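Local coordinates for protein predicted protease of the collagenase family (Methanopyrus kandleri, PDB 5D88) that binds a zinc ion and, as a TIM-barrel member of the U32 family, probably acts as a peptidase, at residues A[43-48]-A[81-86]; A[187-192]-A[244-249]; A[198-203]-A[227-232]. One frame throughout, in Å; residues are numbered along the deposited sequence.

Contact 1: A[43-48]-A[81-86]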
# COMPACT_ATOMS: atom_id res chain seq x y z
N GLY A 43 -4.08 24.07 -15.43
CA GLY A 43 -4.29 22.79 -16.08
C GLY A 43 -5.35 21.97 -15.38
O GLY A 43 -5.86 22.33 -14.32
N ILE A 44 -5.70 20.86 -16.03
CA ILE A 44 -6.61 19.89 -15.46
C ILE A 44 -5.91 18.54 -15.37
O ILE A 44 -4.96 18.24 -16.11
CB ILE A 44 -7.92 19.77 -16.27
CG1 ILE A 44 -7.61 19.41 -17.73
CG2 ILE A 44 -8.71 21.08 -16.17
CD1 ILE A 44 -8.65 18.58 -18.39
N VAL A 45 -6.39 17.73 -14.42
CA VAL A 45 -5.94 16.36 -14.18
C VAL A 45 -7.13 15.46 -14.46
O VAL A 45 -8.17 15.61 -13.83
CB VAL A 45 -5.44 16.18 -12.74
CG1 VAL A 45 -5.06 14.74 -12.45
CG2 VAL A 45 -4.28 17.10 -12.49
N VAL A 46 -6.98 14.55 -15.41
CA VAL A 46 -8.08 13.73 -15.88
C VAL A 46 -7.75 12.26 -15.64
O VAL A 46 -6.69 11.77 -16.06
CB VAL A 46 -8.41 14.00 -17.37
CG1 VAL A 46 -7.22 13.74 -18.25
CG2 VAL A 46 -9.58 13.17 -17.82
N PRO A 47 -8.61 11.52 -14.93
CA PRO A 47 -8.35 10.09 -14.70
C PRO A 47 -8.41 9.31 -16.00
O PRO A 47 -9.40 9.42 -16.74
CB PRO A 47 -9.49 9.66 -13.76
CG PRO A 47 -10.07 10.89 -13.27
CD PRO A 47 -9.86 11.94 -14.30
N VAL A 48 -7.39 8.50 -16.24
CA VAL A 48 -7.43 7.59 -17.38
C VAL A 48 -7.80 6.23 -16.82
O VAL A 48 -6.97 5.34 -16.62
CB VAL A 48 -6.12 7.60 -18.20
CG1 VAL A 48 -6.04 8.91 -19.00
CG2 VAL A 48 -4.89 7.42 -17.33
N GLN A 81 -2.90 16.82 -17.57
CA GLN A 81 -2.19 15.67 -17.05
C GLN A 81 -3.15 14.50 -16.88
O GLN A 81 -4.30 14.67 -16.46
CB GLN A 81 -1.50 15.99 -15.72
CG GLN A 81 -0.38 17.00 -15.89
CD GLN A 81 0.27 17.45 -14.59
OE1 GLN A 81 -0.26 17.23 -13.50
NE2 GLN A 81 1.42 18.09 -14.71
N ALA A 82 -2.67 13.33 -17.27
CA ALA A 82 -3.39 12.08 -17.05
C ALA A 82 -3.13 11.59 -15.64
O ALA A 82 -1.97 11.53 -15.20
CB ALA A 82 -2.92 11.03 -18.05
N LEU A 83 -4.19 11.23 -14.93
CA LEU A 83 -4.09 10.59 -13.62
C LEU A 83 -4.15 9.09 -13.82
O LEU A 83 -5.19 8.54 -14.20
CB LEU A 83 -5.21 11.09 -12.70
CG LEU A 83 -5.25 10.54 -11.27
CD1 LEU A 83 -4.00 10.98 -10.48
CD2 LEU A 83 -6.49 11.01 -10.59
N MET A 84 -3.03 8.43 -13.55
CA MET A 84 -2.86 6.98 -13.72
C MET A 84 -2.08 6.50 -12.50
O MET A 84 -0.98 5.95 -12.59
CB MET A 84 -2.12 6.65 -15.02
CG MET A 84 -2.19 5.18 -15.37
SD MET A 84 -1.43 4.85 -16.96
CE MET A 84 0.22 5.27 -16.54
N ASP A 85 -2.65 6.72 -11.31
CA ASP A 85 -1.89 6.60 -10.07
C ASP A 85 -2.21 5.34 -9.30
O ASP A 85 -2.12 5.33 -8.07
CB ASP A 85 -2.06 7.83 -9.19
CG ASP A 85 -3.46 8.02 -8.66
OD1 ASP A 85 -4.41 7.38 -9.12
OD2 ASP A 85 -3.61 8.84 -7.74
N PHE A 86 -2.53 4.26 -10.00
CA PHE A 86 -2.68 2.96 -9.35
C PHE A 86 -1.51 2.66 -8.42
O PHE A 86 -0.35 2.96 -8.72
CB PHE A 86 -2.83 1.84 -10.38
CG PHE A 86 -1.67 1.67 -11.31
CD1 PHE A 86 -0.57 0.92 -10.93
CD2 PHE A 86 -1.70 2.23 -12.59
CE1 PHE A 86 0.47 0.73 -11.78
CE2 PHE A 86 -0.66 2.04 -13.47
CZ PHE A 86 0.44 1.30 -13.06
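Leu-83 N gives its hydrogen to Val-46 O at 2.8 Å, the shortest polar bond between the segments. The bond is almost straight at hydrogen (176°). Three further backbone bonds, Gln-81 N to Ile-44 O, Val-46 N to Gln-81 O and Val-48 N to Leu-83 O, complete a parallel ladder in which Val-45 pairs with Gln-81, Val-46 with Ala-82 and Pro-47 with Leu-83. On the face shared by Val-45, Gln-81 and Leu-83, Val-45 CG1 stands anti to the backbone N (chi1 176°) and comes 3.7 Å from Leu-83 CB. Val-45 CG2 instead faces the amide end of Gln-81, with OE1 4.1 Å away. That amide oxygen accepts a hydrogen bond from Arg-187, which helps fix its position. Past the paired residues, Val-48 splits its methyls in the conformer given, one of two modelled: CG1 lies toward Ala-82 CB and CG2 toward Met-84 CB. These strands close a beta-alpha-beta unit of the TIM barrel. Its helix 63-75 packs on Ile-44 and Val-46, helix 98-113 touches Val-48, Ala-82 and Met-84, and strands 23-27 and 117-120 continue the sheet beyond the pair.

Contact 2: A[187-192]-A[244-249]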
# COMPACT_ATOMS: atom_id res chain seq x y z
N ARG A 187 3.94 19.66 -4.89
CA ARG A 187 2.51 19.85 -5.08
C ARG A 187 1.77 19.43 -3.83
O ARG A 187 2.18 18.49 -3.13
CB ARG A 187 2.03 19.03 -6.27
CG ARG A 187 0.54 19.08 -6.58
CD ARG A 187 0.18 18.17 -7.76
NE ARG A 187 0.49 18.77 -9.05
CZ ARG A 187 0.04 18.32 -10.22
NH1 ARG A 187 -0.75 17.26 -10.28
NH2 ARG A 187 0.40 18.94 -11.33
N THR A 188 0.66 20.11 -3.56
CA THR A 188 -0.26 19.74 -2.50
C THR A 188 -1.62 19.42 -3.10
O THR A 188 -2.09 20.13 -4.01
CB THR A 188 -0.41 20.87 -1.47
OG1 THR A 188 -1.39 20.51 -0.51
CG2 THR A 188 -0.81 22.18 -2.13
N ALA A 189 -2.23 18.35 -2.62
CA ALA A 189 -3.56 17.93 -3.04
C ALA A 189 -4.57 18.34 -1.99
O ALA A 189 -4.40 17.99 -0.82
CB ALA A 189 -3.62 16.42 -3.24
N VAL A 190 -5.61 19.07 -2.40
CA VAL A 190 -6.65 19.57 -1.50
C VAL A 190 -7.92 18.77 -1.70
O VAL A 190 -8.45 18.69 -2.82
CB VAL A 190 -6.92 21.06 -1.75
CG1 VAL A 190 -7.98 21.58 -0.78
CG2 VAL A 190 -5.60 21.84 -1.65
N GLY A 191 -8.46 18.23 -0.61
CA GLY A 191 -9.60 17.36 -0.69
C GLY A 191 -9.21 15.92 -0.83
O GLY A 191 -10.03 15.10 -1.29
N ALA A 192 -7.98 15.59 -0.49
CA ALA A 192 -7.42 14.26 -0.65
C ALA A 192 -7.30 13.57 0.70
O ALA A 192 -7.23 14.22 1.75
CB ALA A 192 -6.06 14.33 -1.32
N GLU A 244 2.74 24.04 -6.48
CA GLU A 244 1.56 23.66 -7.25
C GLU A 244 0.47 23.24 -6.28
O GLU A 244 0.76 22.59 -5.28
CB GLU A 244 1.83 22.48 -8.19
CG GLU A 244 2.90 22.78 -9.20
CD GLU A 244 3.20 21.64 -10.15
OE1 GLU A 244 2.46 20.62 -10.18
OE2 GLU A 244 4.20 21.77 -10.90
N VAL A 245 -0.77 23.60 -6.62
CA VAL A 245 -1.94 23.22 -5.85
C VAL A 245 -2.84 22.42 -6.76
O VAL A 245 -3.14 22.86 -7.88
CB VAL A 245 -2.69 24.44 -5.29
CG1 VAL A 245 -3.95 24.01 -4.56
CG2 VAL A 245 -1.82 25.21 -4.35
N PHE A 246 -3.27 21.26 -6.29
CA PHE A 246 -4.14 20.37 -7.05
C PHE A 246 -5.43 20.24 -6.27
O PHE A 246 -5.45 19.68 -5.17
CB PHE A 246 -3.44 19.02 -7.24
CG PHE A 246 -4.30 17.94 -7.82
CD1 PHE A 246 -5.30 18.20 -8.75
CD2 PHE A 246 -4.08 16.62 -7.45
CE1 PHE A 246 -6.07 17.15 -9.26
CE2 PHE A 246 -4.84 15.58 -7.98
CZ PHE A 246 -5.84 15.85 -8.88
N ILE A 247 -6.51 20.76 -6.85
CA ILE A 247 -7.83 20.72 -6.23
C ILE A 247 -8.56 19.47 -6.71
O ILE A 247 -8.85 19.34 -7.91
CB ILE A 247 -8.63 21.98 -6.58
CG1 ILE A 247 -7.84 23.22 -6.19
CG2 ILE A 247 -9.98 21.92 -5.93
CD1 ILE A 247 -7.50 23.28 -4.73
N LEU A 248 -8.90 18.57 -5.78
CA LEU A 248 -9.70 17.41 -6.16
C LEU A 248 -11.19 17.71 -6.13
O LEU A 248 -11.89 17.57 -7.14
CB LEU A 248 -9.45 16.23 -5.22
CG LEU A 248 -8.24 15.38 -5.45
CD1 LEU A 248 -7.08 16.23 -5.04
CD2 LEU A 248 -8.33 14.12 -4.65
N ALA A 249 -11.70 18.09 -4.96
CA ALA A 249 -13.12 18.35 -4.77
C ALA A 249 -13.36 19.85 -4.75
O ALA A 249 -12.85 20.56 -3.87
CB ALA A 249 -13.60 17.70 -3.48
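Arg-187 and Glu-244 meet where strand 244-247 begins alongside the middle of strand 185-190, the eighth and seventh strands of the barrel, which run parallel. The guanidinium approaches side-on, NE and NH2 both donating to Glu-244 OE1; the NH2 to OE1 distance is 2.9 Å. OE1 lies close to the guanidinium plane and is approached nearly along its C-O axis, although the carboxylate is turned 48° from that plane. A bend at chi3 (-79°) swings the end of the otherwise extended arginine chain round to this oxygen. Next along the same face, Arg-187 CD lies 3.8 Å from Phe-246 CB, and Leu-248 CD1 sits over one face of the Phe-246 ring, offset toward its rim. Leu-248 CD1 also approaches Ala-189 CB at 3.9 Å, making this a closely packed, buried layer. Four backbone bonds join the strands beneath it, among them Val-190 N to Phe-246 O at 2.8 Å.

The other face becomes more open toward the C-terminal ends of the strands. Thr-188 and Val-245 lie side by side and buried, whereas Val-190 and Ile-247 are partly exposed, with Ile-247 CD1 3.8 Å from Val-190 CB. Beyond them the chain turns at Gly-191, whose positive phi (90°) suits glycine, and Ala-249 is exposed.

Gln-81 also accepts from Arg-187 NH2, Trp-25 makes a cation-pi contact with this arginine, and Arg-23 bridges to Glu-244 OE2. A carboxylate with an arginine at each oxygen probably stays ionised, so it is likely to offset part of their positive charge inside the barrel.

Contact 3: A[198-203]-A[227-232]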
# COMPACT_ATOMS: atom_id res chain seq x y z
N PRO A 198 -6.70 4.92 8.43
CA PRO A 198 -6.34 3.53 8.77
C PRO A 198 -6.45 2.51 7.62
O PRO A 198 -5.71 1.53 7.61
CB PRO A 198 -7.33 3.19 9.89
CG PRO A 198 -8.51 4.15 9.68
CD PRO A 198 -7.82 5.43 9.26
N VAL A 199 -7.34 2.70 6.65
CA VAL A 199 -7.57 1.67 5.64
C VAL A 199 -7.38 2.19 4.22
O VAL A 199 -7.55 1.42 3.27
CB VAL A 199 -8.95 1.01 5.80
CG1 VAL A 199 -9.18 0.58 7.25
CG2 VAL A 199 -10.02 1.88 5.37
N ALA A 200 -6.95 3.45 4.04
CA ALA A 200 -6.87 4.02 2.70
C ALA A 200 -5.96 3.20 1.79
O ALA A 200 -6.26 3.03 0.61
CB ALA A 200 -6.40 5.47 2.77
N PHE A 201 -4.81 2.75 2.30
CA PHE A 201 -3.86 1.90 1.57
C PHE A 201 -4.59 0.75 0.86
O PHE A 201 -4.43 0.53 -0.35
CB PHE A 201 -2.87 1.46 2.66
CG PHE A 201 -1.95 0.33 2.38
CD1 PHE A 201 -1.51 -0.02 1.13
CD2 PHE A 201 -1.37 -0.30 3.49
CE1 PHE A 201 -0.58 -1.08 0.98
CE2 PHE A 201 -0.48 -1.32 3.37
CZ PHE A 201 -0.07 -1.72 2.11
N PHE A 202 -5.44 0.05 1.60
CA PHE A 202 -6.11 -1.13 1.08
C PHE A 202 -7.22 -0.74 0.11
O PHE A 202 -7.43 -1.41 -0.90
CB PHE A 202 -6.65 -1.95 2.25
CG PHE A 202 -5.58 -2.34 3.23
CD1 PHE A 202 -4.78 -3.44 2.98
CD2 PHE A 202 -5.33 -1.57 4.36
CE1 PHE A 202 -3.77 -3.79 3.85
CE2 PHE A 202 -4.31 -1.91 5.25
CZ PHE A 202 -3.52 -3.02 4.99
N GLU A 203 -7.94 0.33 0.43
CA GLU A 203 -9.05 0.76 -0.42
C GLU A 203 -8.54 1.29 -1.75
O GLU A 203 -9.15 1.04 -2.80
CB GLU A 203 -9.90 1.78 0.31
CG GLU A 203 -11.17 2.15 -0.43
CD GLU A 203 -12.07 3.05 0.37
OE1 GLU A 203 -11.57 3.79 1.23
OE2 GLU A 203 -13.29 3.02 0.12
N PRO A 227 -17.93 0.94 4.80
CA PRO A 227 -18.54 1.10 6.13
C PRO A 227 -17.56 1.18 7.29
O PRO A 227 -18.00 1.36 8.44
CB PRO A 227 -19.41 -0.15 6.26
CG PRO A 227 -18.88 -1.12 5.29
CD PRO A 227 -18.17 -0.38 4.22
N MET A 228 -16.26 1.05 7.05
CA MET A 228 -15.31 0.87 8.15
C MET A 228 -14.99 2.15 8.91
O MET A 228 -14.72 2.07 10.12
CB MET A 228 -14.00 0.29 7.62
CG MET A 228 -14.10 -1.17 7.30
SD MET A 228 -12.45 -1.82 6.91
CE MET A 228 -12.88 -3.49 6.46
N ARG A 229 -14.98 3.32 8.27
CA ARG A 229 -14.57 4.52 9.01
C ARG A 229 -15.00 5.77 8.25
O ARG A 229 -15.45 5.71 7.11
CB ARG A 229 -13.05 4.54 9.25
CG ARG A 229 -12.21 5.10 8.09
CD ARG A 229 -12.33 4.30 6.86
NE ARG A 229 -11.32 4.67 5.85
CZ ARG A 229 -11.40 4.36 4.55
NH1 ARG A 229 -12.47 3.73 4.07
NH2 ARG A 229 -10.44 4.71 3.73
N GLU A 230 -14.81 6.90 8.92
CA GLU A 230 -14.88 8.23 8.32
C GLU A 230 -13.52 8.54 7.72
O GLU A 230 -12.52 8.61 8.45
CB GLU A 230 -15.27 9.29 9.35
CG GLU A 230 -15.47 10.71 8.81
CD GLU A 230 -16.70 10.85 7.89
OE1 GLU A 230 -17.60 9.98 7.94
OE2 GLU A 230 -16.77 11.84 7.12
N ARG A 231 -13.46 8.67 6.40
CA ARG A 231 -12.18 8.86 5.74
C ARG A 231 -11.48 10.13 6.22
O ARG A 231 -12.11 11.16 6.45
CB ARG A 231 -12.39 8.89 4.22
CG ARG A 231 -12.79 7.53 3.66
CD ARG A 231 -12.65 7.45 2.14
NE ARG A 231 -13.21 6.20 1.64
CZ ARG A 231 -14.51 6.01 1.49
NH1 ARG A 231 -15.35 6.99 1.77
NH2 ARG A 231 -14.98 4.85 1.08
N VAL A 232 -10.16 10.06 6.35
CA VAL A 232 -9.39 11.20 6.86
C VAL A 232 -9.02 12.06 5.66
O VAL A 232 -7.93 11.94 5.07
CB VAL A 232 -8.17 10.76 7.67
CG1 VAL A 232 -7.47 11.97 8.31
CG2 VAL A 232 -8.60 9.75 8.77
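Glu-203 takes four hydrogen bonds from Arg-229 and Arg-231, forming a salt-bridge network that ties the first turn of helix 200-213 to the loop before strand 233-234. Arg-231 comes side-on, one nitrogen to each oxygen: NH2 reaches the syn lone pair of Glu-203 OE2 at 2.7 Å, and NE reaches OE1 at 2.9 Å, with the two flat groups only 28° apart. Arg-229 arrives end-on, NH1 and NH2 converging on OE1 at 3.0 and 2.9 Å respectively, so this oxygen accepts three bonds. Glu-203 can extend to both because CG is anti to the backbone N (chi1 -173°). Asn-223 also donates to OE2, while Asp-197 and Glu-226 give Arg-229 and Arg-231 second acidic partners. A glutamine here would probably weaken the network, removing the negative charge that both arginines share and placing an NH2 group where one of them now donates.

Outside the charged cluster, Arg-231 CG lies over the centre of one face of the Arg-229 guanidinium. Val-199 O, at the N-cap residue, accepts a hydrogen bond from the backbone N of Glu-203. The second subunit packs its Pro-123 on Val-199, and its Arg-156 donates to Met-228 O, placing the contact at the dimer interface. Pro-198 CG meets the aliphatic Arg-229 CG at 4.1 Å, and Val-199 CG1 touches Met-228 SD at the same distance, 4.1 Å.

Contacts 1 and 2 are both parallel strand pairs of one closed barrel sheet, whereas contact 3 lies farther from the chain centre, joins a helix start to a loop and meets the second subunit. The two barrel contacts touch directly: besides the bond linking Gln-81 to Arg-187, Val-45 CB packs 3.7 Å from Phe-246 CE1. Contact 1 is wholly buried and depends on backbone bonds and apolar side chains; contact 2 adds a buried ion pair but opens to solvent toward the C-terminal ends of its strands. In contact 3 side-chain salt bridges replace the backbone ladder. Contact 3 is nested within the chain loop that contact 2 closes, their nearest atoms about 4 Å apart without touching.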